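Local coordinates for aminopeptidase N (Francisella tularensis subsp. tularensis, PDB 5DLL), which is a zinc-dependent aminopeptidase of the M1 family that releases N-terminal amino acids and probably degrades intracellular peptides left by protein breakdown, at residues S40-T45 and V108-S113; A653-C658 and K675-C680; D211-K216 and S245-E250; F804-V809 and L845-A850; T405-E410 and R443-F448. All blocks are in the same frame, centred on the assembly; numbering follows the deposited sequence.

Contact 1 of 5, residues S40-T45 and V108-S113; sequences SKTRVT and VEINPS. With NA (sodium ion), chain R.
Thr42 and Ile110 pair through their backbones as a hydrogen-bonded antiparallel pair, Thr42 N giving to Ile110 O and Ile110 N to Thr42 O, each at 3.0 Å. Further along, Val44 N reaches Val108 O over 2.7 Å and almost straight, at 171°, whereas the return bond from Val108 N to Val44 O is weak. That carbonyl has a second duty: Val44 O binds a sodium ion at 2.3 Å, in a site that also takes Thr106 O and Thr141 OG1.

Apolar contacts occupy the face carrying Thr42, Val44 and Ile110. With chi1 at 56°, Ile110 sets CG1 between its backbone N and carbonyl carbon, from where CD1 meets Val44 CG2 at 4.0 Å. The hydroxyl of Thr42 lies beside Pro112 CG while bonding to Asp38 O.

On the face carrying Arg43 and Glu109, the glutamate runs extended alongside the base of Lys41, in the loop before the strand, with Glu109 OE2 3.4 Å from Lys41 CG, but the ammonium is turned off and the opposite charges do not touch.

Strands 42-52 and 101-110 are neighbours in the mixed sheet of the N-terminal domain; strand 26-36 flanks the first and strand 70-76 the second.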
# COMPACT_ATOMS: atom_id res chain seq x y z
N SER A 40 2.14 -13.37 33.84
CA SER A 40 2.86 -14.64 33.67
C SER A 40 1.98 -15.82 33.26
O SER A 40 2.35 -16.62 32.40
CB SER A 40 3.57 -15.03 34.98
OG SER A 40 4.43 -14.00 35.42
N LYS A 41 0.82 -15.94 33.90
CA LYS A 41 -0.01 -17.14 33.81
C LYS A 41 -1.45 -16.80 33.42
O LYS A 41 -2.37 -16.94 34.23
CB LYS A 41 0.02 -17.87 35.16
CG LYS A 41 1.42 -18.27 35.62
CD LYS A 41 1.39 -18.92 37.00
CE LYS A 41 2.66 -19.71 37.27
NZ LYS A 41 3.89 -18.89 37.08
N THR A 42 -1.63 -16.35 32.19
CA THR A 42 -2.96 -16.09 31.65
C THR A 42 -3.65 -17.42 31.33
O THR A 42 -3.08 -18.27 30.65
CB THR A 42 -2.89 -15.24 30.36
OG1 THR A 42 -2.31 -13.96 30.66
CG2 THR A 42 -4.27 -15.04 29.76
N ARG A 43 -4.87 -17.60 31.84
CA ARG A 43 -5.62 -18.85 31.66
C ARG A 43 -6.70 -18.70 30.60
O ARG A 43 -7.55 -17.82 30.71
CB ARG A 43 -6.26 -19.29 32.98
CG ARG A 43 -5.29 -19.85 34.00
CD ARG A 43 -6.01 -20.23 35.29
NE ARG A 43 -6.85 -21.42 35.14
CZ ARG A 43 -7.79 -21.80 36.00
NH1 ARG A 43 -8.06 -21.10 37.09
NH2 ARG A 43 -8.49 -22.91 35.75
N VAL A 44 -6.67 -19.58 29.60
CA VAL A 44 -7.62 -19.54 28.49
C VAL A 44 -8.46 -20.82 28.42
O VAL A 44 -8.05 -21.86 27.84
CB VAL A 44 -6.90 -19.31 27.14
CG1 VAL A 44 -7.91 -19.08 26.03
CG2 VAL A 44 -5.94 -18.12 27.26
N THR A 45 -9.65 -20.74 29.03
CA THR A 45 -10.68 -21.76 28.87
C THR A 45 -11.38 -21.52 27.54
O THR A 45 -11.63 -20.38 27.17
CB THR A 45 -11.74 -21.67 30.00
OG1 THR A 45 -11.09 -21.55 31.27
CG2 THR A 45 -12.64 -22.91 29.99
N VAL A 108 -6.09 -23.81 29.24
CA VAL A 108 -4.70 -23.66 28.80
C VAL A 108 -4.07 -22.47 29.54
O VAL A 108 -4.78 -21.53 29.90
CB VAL A 108 -4.64 -23.46 27.27
CG1 VAL A 108 -3.41 -22.69 26.82
CG2 VAL A 108 -4.71 -24.80 26.55
N GLU A 109 -2.76 -22.51 29.76
CA GLU A 109 -2.03 -21.40 30.37
C GLU A 109 -0.93 -20.89 29.43
O GLU A 109 -0.27 -21.68 28.76
CB GLU A 109 -1.42 -21.84 31.70
CG GLU A 109 -0.73 -20.73 32.49
CD GLU A 109 -0.00 -21.27 33.70
OE1 GLU A 109 -0.68 -21.84 34.59
OE2 GLU A 109 1.24 -21.14 33.77
N ILE A 110 -0.73 -19.58 29.41
CA ILE A 110 0.24 -18.95 28.51
C ILE A 110 0.92 -17.75 29.17
O ILE A 110 0.41 -17.19 30.14
CB ILE A 110 -0.42 -18.48 27.19
CG1 ILE A 110 -1.58 -17.53 27.48
CG2 ILE A 110 -0.90 -19.68 26.39
CD1 ILE A 110 -2.23 -16.95 26.24
N ASN A 111 2.06 -17.36 28.61
CA ASN A 111 2.91 -16.33 29.18
C ASN A 111 3.09 -15.17 28.19
O ASN A 111 3.97 -15.23 27.33
CB ASN A 111 4.26 -16.93 29.57
CG ASN A 111 5.03 -16.09 30.57
OD1 ASN A 111 4.76 -14.90 30.75
ND2 ASN A 111 5.99 -16.71 31.24
N PRO A 112 2.22 -14.15 28.30
CA PRO A 112 2.33 -12.95 27.46
C PRO A 112 3.60 -12.15 27.71
O PRO A 112 4.20 -11.64 26.76
CB PRO A 112 1.10 -12.13 27.87
CG PRO A 112 0.14 -13.13 28.39
CD PRO A 112 0.98 -14.15 29.08
N SER A 113 4.02 -12.07 28.97
CA SER A 113 5.22 -11.35 29.35
C SER A 113 6.45 -11.89 28.62
O SER A 113 7.37 -11.13 28.31
CB SER A 113 5.44 -11.45 30.85
OG SER A 113 6.58 -10.73 31.25
NA NA R . -8.28 -23.44 26.24

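Contact 2 of 5, residues A653-C658 and K675-C680; sequences AVYQQC and KLKGVC
Val654 and Leu676 meet nearly at right angles, methyl against methyl, with Val654 CG1 3.6 Å from Leu676 CD2. Val654 holds CG1 opposite its own backbone N (chi1 177°), which sends this branch across the gap to touch Cys680 SG as well, at 3.7 Å. Leu676 CD2 is shared in turn, since Cys658 SG lies 3.8 Å from it. Each thiol thus packs against a branched side chain of the other helix, and Cys658 CB rests on Lys677 CB.

The helices 648-658 and 668-685 that carry these residues follow one another in the chain and run antiparallel, 149° between the directions of the two short segments, as a helical hairpin of the C-terminal ARM-like helical domain.

Tyr655 and Lys677 pass obliquely on another flank. The tyrosine ring turns its edge to the second helix: Tyr655 CD1 comes to 3.4 Å from Lys677 O, which lies in the ring plane, and Tyr655 CE1 touches Lys677 CG. Lys677 leaves its helix extended and then bends at chi3 (62°), leading the ammonium to a salt bridge with Asp709. Helix 691-703 adds Leu700, which touches both Tyr655 and Lys677.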
# COMPACT_ATOMS: atom_id res chain seq x y z
N ALA A 653 3.01 34.08 -12.29
CA ALA A 653 1.59 34.45 -12.33
C ALA A 653 0.72 33.40 -11.64
O ALA A 653 -0.07 33.71 -10.74
CB ALA A 653 1.14 34.64 -13.77
N VAL A 654 0.89 32.15 -12.07
CA VAL A 654 0.13 31.04 -11.50
C VAL A 654 0.48 30.81 -10.03
O VAL A 654 -0.37 30.41 -9.25
CB VAL A 654 0.33 29.74 -12.32
CG1 VAL A 654 -0.42 28.58 -11.67
CG2 VAL A 654 -0.16 29.93 -13.75
N TYR A 655 1.73 31.08 -9.64
CA TYR A 655 2.09 30.99 -8.23
C TYR A 655 1.21 31.94 -7.43
O TYR A 655 0.52 31.52 -6.51
CB TYR A 655 3.57 31.32 -7.99
CG TYR A 655 3.95 31.34 -6.51
CD1 TYR A 655 4.32 30.17 -5.85
CD2 TYR A 655 3.92 32.53 -5.78
CE1 TYR A 655 4.65 30.19 -4.50
CE2 TYR A 655 4.25 32.55 -4.43
CZ TYR A 655 4.62 31.38 -3.79
OH TYR A 655 4.95 31.39 -2.46
N GLN A 656 1.23 33.22 -7.80
CA GLN A 656 0.52 34.24 -7.03
C GLN A 656 -1.01 34.13 -7.16
O GLN A 656 -1.74 34.66 -6.33
CB GLN A 656 1.02 35.66 -7.35
CG GLN A 656 2.21 36.12 -6.49
CD GLN A 656 1.89 36.25 -5.00
OE1 GLN A 656 0.78 36.61 -4.61
NE2 GLN A 656 2.87 35.97 -4.16
N GLN A 657 -1.49 33.42 -8.18
CA GLN A 657 -2.92 33.12 -8.29
C GLN A 657 -3.32 31.87 -7.49
O GLN A 657 -4.49 31.68 -7.16
CB GLN A 657 -3.37 33.04 -9.75
CG GLN A 657 -3.48 31.66 -10.36
CD GLN A 657 -3.78 31.70 -11.86
OE1 GLN A 657 -3.59 32.73 -12.52
NE2 GLN A 657 -4.25 30.58 -12.39
N CYS A 658 -2.34 31.01 -7.18
CA CYS A 658 -2.54 29.89 -6.25
C CYS A 658 -2.23 30.28 -4.80
O CYS A 658 -2.74 29.65 -3.87
CB CYS A 658 -1.66 28.71 -6.64
SG CYS A 658 -2.04 27.99 -8.26
N LYS A 675 -0.24 22.42 -4.21
CA LYS A 675 0.80 21.65 -4.88
C LYS A 675 1.17 22.23 -6.24
O LYS A 675 2.35 22.21 -6.60
CB LYS A 675 0.46 20.16 -4.96
CG LYS A 675 -0.84 19.78 -5.64
CD LYS A 675 -1.03 18.27 -5.61
CE LYS A 675 -1.24 17.75 -4.19
NZ LYS A 675 -1.59 16.31 -4.16
N LEU A 676 0.20 22.77 -6.98
CA LEU A 676 0.54 23.52 -8.19
C LEU A 676 1.36 24.75 -7.82
O LEU A 676 2.31 25.10 -8.52
CB LEU A 676 -0.71 23.96 -8.96
CG LEU A 676 -0.41 24.69 -10.27
CD1 LEU A 676 0.32 23.77 -11.24
CD2 LEU A 676 -1.66 25.26 -10.93
N LYS A 677 0.99 25.40 -6.72
CA LYS A 677 1.79 26.48 -6.15
C LYS A 677 3.24 26.04 -5.93
O LYS A 677 4.17 26.77 -6.25
CB LYS A 677 1.17 26.96 -4.83
CG LYS A 677 2.04 27.94 -4.07
CD LYS A 677 1.31 28.62 -2.93
CE LYS A 677 0.83 27.62 -1.89
NZ LYS A 677 0.55 28.31 -0.60
N GLY A 678 3.41 24.84 -5.37
CA GLY A 678 4.74 24.28 -5.12
C GLY A 678 5.51 23.95 -6.39
O GLY A 678 6.72 24.20 -6.46
N VAL A 679 4.82 23.39 -7.38
CA VAL A 679 5.44 23.10 -8.68
C VAL A 679 5.95 24.39 -9.32
O VAL A 679 7.07 24.44 -9.83
CB VAL A 679 4.47 22.40 -9.65
CG1 VAL A 679 5.06 22.31 -11.06
CG2 VAL A 679 4.12 21.01 -9.13
N CYS A 680 5.12 25.43 -9.29
CA CYS A 680 5.51 26.74 -9.78
C CYS A 680 6.78 27.24 -9.10
O CYS A 680 7.72 27.65 -9.77
CB CYS A 680 4.39 27.76 -9.56
SG CYS A 680 2.94 27.50 -10.61

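Contact 3 of 5, residues D211-K216 and S245-E250; sequences DTYITK and SMKWDE
Tyr213 and Glu250 approach from opposite directions, the phenol from the strand and the carboxylate from the helix, and meet where Tyr213 OH donates a hydrogen bond of 2.7 Å to Glu250 OE1. That oxygen sits at the edge of the ring, in its plane, but the carboxylate is turned 49° against the ring, and the hydroxyl arrives from above the carboxylate plane.

The second oxygen is engaged too. Lys216 N gives a 2.8 Å bond to Glu250 OE2, from the opposite side of the plane, also well out of it, while Thr215 CB lies close to the same atom. One buried carboxylate is therefore gripped by a side chain and a backbone amide of the other segment, which fixes its rotation. Glu250 reaches this place extended beyond CG, chi2 being 180°.

Met246 runs past Tyr213 in the opposite sense and covers one face of its ring. Its CB stands over the face, 4.0 Å from the ring centroid, as a CH-pi contact; its sulfur takes an oblique Met-aromatic position, with SD 3.8 Å from Tyr213 CD2. Met246 also touches Val221 and Leu223 of strand 220-227.

The geometry belongs to a helix packed over a sheet in the M1 catalytic domain: helix 236-253 is the connection of a beta-alpha-beta crossover between parallel strands 220-227 and 261-267, and here it grips strand 207-214 at the sheet's edge.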
# COMPACT_ATOMS: atom_id res chain seq x y z
N ASP A 211 -17.54 8.65 19.92
CA ASP A 211 -18.40 9.43 19.02
C ASP A 211 -19.44 8.48 18.43
O ASP A 211 -19.51 7.31 18.83
CB ASP A 211 -17.55 10.07 17.92
CG ASP A 211 -18.21 11.29 17.30
OD1 ASP A 211 -19.45 11.44 17.37
OD2 ASP A 211 -17.47 12.12 16.71
N THR A 212 -20.25 8.97 17.49
CA THR A 212 -21.36 8.19 16.94
C THR A 212 -21.50 8.36 15.42
O THR A 212 -21.04 9.35 14.85
CB THR A 212 -22.70 8.59 17.61
OG1 THR A 212 -22.47 8.93 18.98
CG2 THR A 212 -23.71 7.46 17.54
N TYR A 213 -22.13 7.37 14.79
CA TYR A 213 -22.45 7.41 13.37
C TYR A 213 -23.80 6.72 13.14
O TYR A 213 -23.99 5.58 13.53
CB TYR A 213 -21.36 6.71 12.54
CG TYR A 213 -21.68 6.69 11.07
CD1 TYR A 213 -21.34 7.76 10.25
CD2 TYR A 213 -22.34 5.61 10.49
CE1 TYR A 213 -21.65 7.76 8.90
CE2 TYR A 213 -22.66 5.59 9.14
CZ TYR A 213 -22.31 6.67 8.36
OH TYR A 213 -22.61 6.66 7.02
N ILE A 214 -24.73 7.43 12.49
CA ILE A 214 -26.04 6.86 12.18
C ILE A 214 -25.99 6.18 10.82
O ILE A 214 -25.61 6.79 9.82
CB ILE A 214 -27.15 7.94 12.15
CG1 ILE A 214 -27.24 8.67 13.50
CG2 ILE A 214 -28.49 7.31 11.77
CD1 ILE A 214 -27.89 7.88 14.61
N THR A 215 -26.39 4.91 10.79
CA THR A 215 -26.35 4.13 9.57
C THR A 215 -27.53 4.44 8.65
O THR A 215 -28.46 5.15 9.02
CB THR A 215 -26.31 2.62 9.87
OG1 THR A 215 -27.51 2.22 10.56
CG2 THR A 215 -25.11 2.27 10.72
N LYS A 216 -27.45 3.89 7.44
CA LYS A 216 -28.47 4.01 6.40
C LYS A 216 -29.83 3.45 6.83
O LYS A 216 -30.87 3.96 6.41
CB LYS A 216 -27.95 3.25 5.17
CG LYS A 216 -28.80 3.26 3.91
CD LYS A 216 -28.02 2.64 2.74
CE LYS A 216 -27.40 1.28 3.10
NZ LYS A 216 -26.60 0.69 1.99
N SER A 245 -15.26 6.85 5.73
CA SER A 245 -15.19 5.46 5.28
C SER A 245 -16.56 4.79 5.30
O SER A 245 -16.96 4.15 4.34
CB SER A 245 -14.24 4.65 6.16
OG SER A 245 -12.95 5.23 6.18
N MET A 246 -17.24 4.93 6.44
CA MET A 246 -18.54 4.29 6.65
C MET A 246 -19.58 4.79 5.65
O MET A 246 -20.31 4.00 5.06
CB MET A 246 -19.03 4.55 8.08
CG MET A 246 -18.52 3.55 9.10
SD MET A 246 -18.94 4.00 10.80
CE MET A 246 -19.05 2.39 11.56
N LYS A 247 -19.63 6.11 5.47
CA LYS A 247 -20.57 6.76 4.56
C LYS A 247 -20.31 6.39 3.10
O LYS A 247 -21.25 6.17 2.34
CB LYS A 247 -20.49 8.28 4.72
CG LYS A 247 -21.39 9.08 3.79
CD LYS A 247 -21.29 10.57 4.10
CE LYS A 247 -21.81 11.42 2.95
NZ LYS A 247 -23.23 11.14 2.63
N TRP A 248 -19.04 6.33 2.71
CA TRP A 248 -18.66 6.03 1.33
C TRP A 248 -19.03 4.61 0.96
O TRP A 248 -19.39 4.33 -0.19
CB TRP A 248 -17.17 6.25 1.13
CG TRP A 248 -16.71 5.90 -0.25
CD1 TRP A 248 -16.76 6.69 -1.36
CD2 TRP A 248 -16.14 4.66 -0.67
NE1 TRP A 248 -16.25 6.02 -2.44
CE2 TRP A 248 -15.85 4.77 -2.04
CE3 TRP A 248 -15.82 3.46 -0.01
CZ2 TRP A 248 -15.27 3.73 -2.78
CZ3 TRP A 248 -15.24 2.43 -0.74
CH2 TRP A 248 -14.98 2.58 -2.11
N ASP A 249 -18.93 3.71 1.93
CA ASP A 249 -19.24 2.31 1.71
C ASP A 249 -20.74 2.17 1.52
O ASP A 249 -21.18 1.43 0.63
CB ASP A 249 -18.75 1.46 2.89
CG ASP A 249 -18.12 0.15 2.46
OD1 ASP A 249 -18.21 -0.22 1.26
OD2 ASP A 249 -17.51 -0.53 3.32
N GLU A 250 -21.52 2.87 2.35
CA GLU A 250 -22.98 2.92 2.19
C GLU A 250 -23.36 3.52 0.84
O GLU A 250 -24.10 2.90 0.07
CB GLU A 250 -23.63 3.74 3.31
CG GLU A 250 -23.67 3.04 4.65
CD GLU A 250 -24.32 3.88 5.74
OE1 GLU A 250 -24.35 5.12 5.62
OE2 GLU A 250 -24.79 3.30 6.74

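Contact 4 of 5, residues F804-V809 and L845-A850; sequences FMADTV and LEKIKA
Ala806 and Ile848 bring two helices of the C-terminal ARM-like domain together, helices 800-815 and 835-849, whose short segments run nearly parallel, 22° apart. They are not consecutive: helix 817-824 comes between them in the chain.

At Ala806 the small side chain lets the isoleucine come close to the backbone. Ile848 CG1 lies 3.9 Å from Ala806 O and 4.0 Å from Ala806 CB.

Asp807, next in line, aims its CB away from the neighbouring helix, yet its carboxylate returns toward Lys847. The lysine bends at chi2 (-98°) and again at chi4, crossing obliquely to form a long salt bridge between two exposed side chains, with Lys847 NZ 3.6 Å from Asp807 OD1.

One turn beyond Ala806, Val809 meets the same isoleucine at about a right angle. Its CG1 branch touches two of that side chain's methyl groups: Val809 CG1 is 4.1 Å from both Ile848 CD1 and Ile848 CG2.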
# COMPACT_ATOMS: atom_id res chain seq x y z
N PHE A 804 30.33 5.76 1.68
CA PHE A 804 29.56 6.17 2.85
C PHE A 804 28.44 5.17 3.16
O PHE A 804 28.10 4.96 4.33
CB PHE A 804 28.97 7.57 2.65
CG PHE A 804 27.94 7.94 3.69
CD1 PHE A 804 28.33 8.28 4.98
CD2 PHE A 804 26.59 7.94 3.38
CE1 PHE A 804 27.39 8.62 5.94
CE2 PHE A 804 25.64 8.28 4.33
CZ PHE A 804 26.04 8.62 5.61
N MET A 805 27.88 4.55 2.12
CA MET A 805 26.82 3.56 2.31
C MET A 805 27.34 2.24 2.90
O MET A 805 26.69 1.66 3.76
CB MET A 805 26.07 3.31 0.99
CG MET A 805 24.74 2.58 1.15
SD MET A 805 23.53 3.38 2.24
CE MET A 805 23.02 4.79 1.26
N ALA A 806 28.51 1.78 2.44
CA ALA A 806 29.13 0.57 3.00
C ALA A 806 29.48 0.75 4.48
O ALA A 806 29.27 -0.16 5.29
CB ALA A 806 30.38 0.18 2.21
N ASP A 807 30.02 1.92 4.82
CA ASP A 807 30.39 2.25 6.19
C ASP A 807 29.17 2.22 7.10
O ASP A 807 29.18 1.56 8.14
CB ASP A 807 31.04 3.63 6.26
CG ASP A 807 32.39 3.69 5.55
OD1 ASP A 807 32.97 2.63 5.23
OD2 ASP A 807 32.86 4.82 5.31
N THR A 808 28.13 2.94 6.71
CA THR A 808 26.94 3.05 7.54
C THR A 808 26.27 1.70 7.75
O THR A 808 25.80 1.40 8.85
CB THR A 808 25.93 4.05 6.94
OG1 THR A 808 25.84 3.84 5.53
CG2 THR A 808 26.38 5.48 7.20
N VAL A 809 26.24 0.86 6.72
CA VAL A 809 25.71 -0.50 6.83
C VAL A 809 26.40 -1.28 7.94
O VAL A 809 25.75 -2.00 8.70
CB VAL A 809 25.84 -1.27 5.50
CG1 VAL A 809 25.57 -2.76 5.71
CG2 VAL A 809 24.89 -0.70 4.46
N LEU A 845 29.95 -3.59 -1.72
CA LEU A 845 29.34 -4.84 -1.27
C LEU A 845 30.40 -5.81 -0.73
O LEU A 845 30.21 -6.43 0.31
CB LEU A 845 28.54 -5.50 -2.39
CG LEU A 845 27.23 -4.81 -2.78
CD1 LEU A 845 26.59 -5.52 -3.96
CD2 LEU A 845 26.26 -4.76 -1.60
N GLU A 846 31.52 -5.93 -1.45
CA GLU A 846 32.62 -6.81 -1.01
C GLU A 846 33.30 -6.29 0.26
O GLU A 846 33.84 -7.07 1.03
CB GLU A 846 33.64 -7.01 -2.15
CG GLU A 846 33.22 -8.07 -3.16
CD GLU A 846 33.94 -7.95 -4.50
OE1 GLU A 846 34.98 -7.26 -4.58
OE2 GLU A 846 33.46 -8.55 -5.49
N LYS A 847 33.28 -4.97 0.46
CA LYS A 847 33.81 -4.37 1.68
C LYS A 847 32.94 -4.72 2.89
O LYS A 847 33.45 -4.97 3.98
CB LYS A 847 33.91 -2.85 1.52
CG LYS A 847 34.79 -2.14 2.54
CD LYS A 847 33.98 -1.55 3.68
CE LYS A 847 34.86 -0.83 4.68
NZ LYS A 847 35.55 0.35 4.10
N ILE A 848 31.63 -4.76 2.68
CA ILE A 848 30.68 -5.18 3.72
C ILE A 848 30.89 -6.66 4.05
O ILE A 848 31.00 -7.04 5.22
CB ILE A 848 29.22 -4.91 3.27
CG1 ILE A 848 28.95 -3.40 3.20
CG2 ILE A 848 28.21 -5.58 4.21
CD1 ILE A 848 27.79 -3.02 2.29
N LYS A 849 30.94 -7.49 3.01
CA LYS A 849 31.17 -8.94 3.13
C LYS A 849 32.47 -9.27 3.88
O LYS A 849 32.51 -10.20 4.69
CB LYS A 849 31.18 -9.55 1.72
CG LYS A 849 31.60 -11.01 1.61
CD LYS A 849 31.61 -11.43 0.14
CE LYS A 849 32.52 -12.61 -0.12
NZ LYS A 849 32.05 -13.84 0.56
N ALA A 850 33.52 -8.49 3.63
CA ALA A 850 34.85 -8.76 4.16
C ALA A 850 35.10 -8.19 5.56
O ALA A 850 36.17 -8.41 6.13
CB ALA A 850 35.90 -8.24 3.19

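Contact 5 of 5, residues T405-E410 and R443-F448; sequences TLLGEE and RDFSLF
Leu406 and Leu407 take hold of Arg443 and Phe445 in the close part of this contact, where a polar grip and an apolar one lie next to each other. The arginine stretches from CG to NE without a bend and delivers Arg443 NH1 to Leu406 O at 2.9 Å. The bond is far from linear at the carbonyl: the donor stands above the carbonyl plane, with a C=O...N angle of 117°. A second nitrogen of the guanidinium, Arg443 NH2, forms a salt bridge with Glu515, so the flat group is held at two corners.

Phe445 lies beside it. Leu407 CD2 comes to the ring's edge in its plane, 3.7 Å from Phe445 CZ, and Leu406 CD1 approaches obliquely to 3.9 Å from Phe445 CE1. Arg443 CG stands over the rim of one face of the same ring, and Leu407 CD2 touches both residues.

Packing is looser toward Phe448, where Leu406 CD1 stays 4.3 Å from Phe448 CD1. On the outer side, Asp444 and Ser446 are exposed at the turn of the loop, joined by a weak hydrogen bond from Ser446 OG to Asp444 OD1.

The loop between helices 430-439 and 450-453 is thereby laid against the long helix 390-423. Phe445 leans on Val434 and Ala438 of helix 430-439, Phe448 on Ile399, Met402 and Ile403 of the long helix, and Glu515 extends the attachment to strand 508-516.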
# COMPACT_ATOMS: atom_id res chain seq x y z
N THR A 405 -13.81 -2.26 -15.30
CA THR A 405 -13.72 -1.69 -16.64
C THR A 405 -14.62 -2.44 -17.64
O THR A 405 -15.30 -1.81 -18.46
CB THR A 405 -12.26 -1.71 -17.16
OG1 THR A 405 -11.41 -1.06 -16.20
CG2 THR A 405 -12.12 -1.00 -18.49
N LEU A 406 -14.62 -3.76 -17.55
CA LEU A 406 -15.42 -4.60 -18.45
C LEU A 406 -16.93 -4.49 -18.21
O LEU A 406 -17.71 -4.47 -19.17
CB LEU A 406 -15.00 -6.07 -18.34
CG LEU A 406 -13.63 -6.40 -18.96
CD1 LEU A 406 -13.18 -7.79 -18.54
CD2 LEU A 406 -13.66 -6.28 -20.48
N LEU A 407 -17.34 -4.40 -16.95
CA LEU A 407 -18.77 -4.40 -16.60
C LEU A 407 -19.38 -3.01 -16.43
O LEU A 407 -20.59 -2.85 -16.57
CB LEU A 407 -19.00 -5.17 -15.30
CG LEU A 407 -18.66 -6.66 -15.28
CD1 LEU A 407 -18.79 -7.15 -13.85
CD2 LEU A 407 -19.55 -7.45 -16.23
N GLY A 408 -18.55 -2.02 -16.11
CA GLY A 408 -19.04 -0.70 -15.72
C GLY A 408 -19.53 -0.74 -14.28
O GLY A 408 -19.72 -1.82 -13.71
N GLU A 409 -19.73 0.43 -13.69
CA GLU A 409 -20.05 0.53 -12.26
C GLU A 409 -21.30 -0.27 -11.90
O GLU A 409 -21.28 -1.06 -10.96
CB GLU A 409 -20.22 2.00 -11.85
CG GLU A 409 -20.69 2.22 -10.40
CD GLU A 409 -19.63 1.93 -9.35
OE1 GLU A 409 -18.43 1.85 -9.68
OE2 GLU A 409 -20.01 1.79 -8.16
N GLU A 410 -22.38 -0.06 -12.64
CA GLU A 410 -23.67 -0.62 -12.28
C GLU A 410 -23.61 -2.15 -12.23
O GLU A 410 -24.07 -2.76 -11.27
CB GLU A 410 -24.75 -0.15 -13.27
CG GLU A 410 -26.18 -0.24 -12.75
CD GLU A 410 -27.19 0.44 -13.66
OE1 GLU A 410 -26.80 1.00 -14.70
OE2 GLU A 410 -28.40 0.42 -13.32
N ARG A 443 -22.61 -13.11 -18.29
CA ARG A 443 -21.37 -13.03 -19.05
C ARG A 443 -20.41 -14.20 -18.76
O ARG A 443 -20.53 -14.87 -17.74
CB ARG A 443 -20.68 -11.71 -18.74
CG ARG A 443 -19.75 -11.22 -19.82
CD ARG A 443 -19.58 -9.72 -19.70
NE ARG A 443 -18.58 -9.22 -20.63
CZ ARG A 443 -18.24 -7.94 -20.74
NH1 ARG A 443 -18.83 -7.01 -19.99
NH2 ARG A 443 -17.31 -7.58 -21.62
N ASP A 444 -19.48 -14.42 -19.69
CA ASP A 444 -18.51 -15.52 -19.58
C ASP A 444 -17.09 -14.98 -19.38
O ASP A 444 -16.50 -14.42 -20.30
CB ASP A 444 -18.57 -16.40 -20.84
CG ASP A 444 -17.80 -17.70 -20.69
OD1 ASP A 444 -17.97 -18.39 -19.66
OD2 ASP A 444 -17.03 -18.05 -21.61
N PHE A 445 -16.56 -15.17 -18.16
CA PHE A 445 -15.20 -14.77 -17.82
C PHE A 445 -14.29 -15.98 -17.59
O PHE A 445 -13.52 -16.02 -16.64
CB PHE A 445 -15.20 -13.90 -16.55
CG PHE A 445 -15.80 -12.53 -16.73
CD1 PHE A 445 -15.37 -11.69 -17.74
CD2 PHE A 445 -16.78 -12.07 -15.85
CE1 PHE A 445 -15.92 -10.42 -17.89
CE2 PHE A 445 -17.33 -10.81 -15.99
CZ PHE A 445 -16.90 -9.98 -17.02
N SER A 446 -14.36 -16.98 -18.47
CA SER A 446 -13.51 -18.16 -18.36
C SER A 446 -12.07 -17.84 -18.74
O SER A 446 -11.14 -18.29 -18.07
CB SER A 446 -14.05 -19.31 -19.22
OG SER A 446 -15.14 -19.95 -18.58
N LEU A 447 -11.89 -17.07 -19.81
CA LEU A 447 -10.56 -16.68 -20.28
C LEU A 447 -9.92 -15.66 -19.36
O LEU A 447 -8.69 -15.60 -19.23
CB LEU A 447 -10.65 -16.10 -21.70
CG LEU A 447 -9.32 -16.00 -22.46
CD1 LEU A 447 -8.86 -17.37 -22.95
CD2 LEU A 447 -9.45 -15.03 -23.62
N PHE A 448 -10.74 -14.84 -18.72
CA PHE A 448 -10.25 -13.85 -17.78
C PHE A 448 -9.60 -14.50 -16.55
O PHE A 448 -8.65 -13.95 -15.99
CB PHE A 448 -11.40 -12.93 -17.35
CG PHE A 448 -10.96 -11.80 -16.48
CD1 PHE A 448 -10.41 -10.66 -17.04
CD2 PHE A 448 -11.08 -11.87 -15.10
CE1 PHE A 448 -10.00 -9.61 -16.25
CE2 PHE A 448 -10.66 -10.82 -14.30
CZ PHE A 448 -10.13 -9.69 -14.88

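Overall arrangement
Followed from the N terminus, the five contacts close one after another, and none nests in or crosses another. Contact 1 closes a loop about half strand and without helix in the N-terminal domain. Contact 3 comes next, joining the edge strand of the catalytic domain's sheet to the helix that follows its hairpin, and contact 5 fastens a loop to the long helix 390-423; the nearest atoms of contacts 3 and 5 are about 7 Å apart. Contact 2 then makes the shortest closure, between successive helices, and contact 4 spans an intervening helix near the C terminus. Both lie in the ARM-like domain, yet their centres are 43 Å apart.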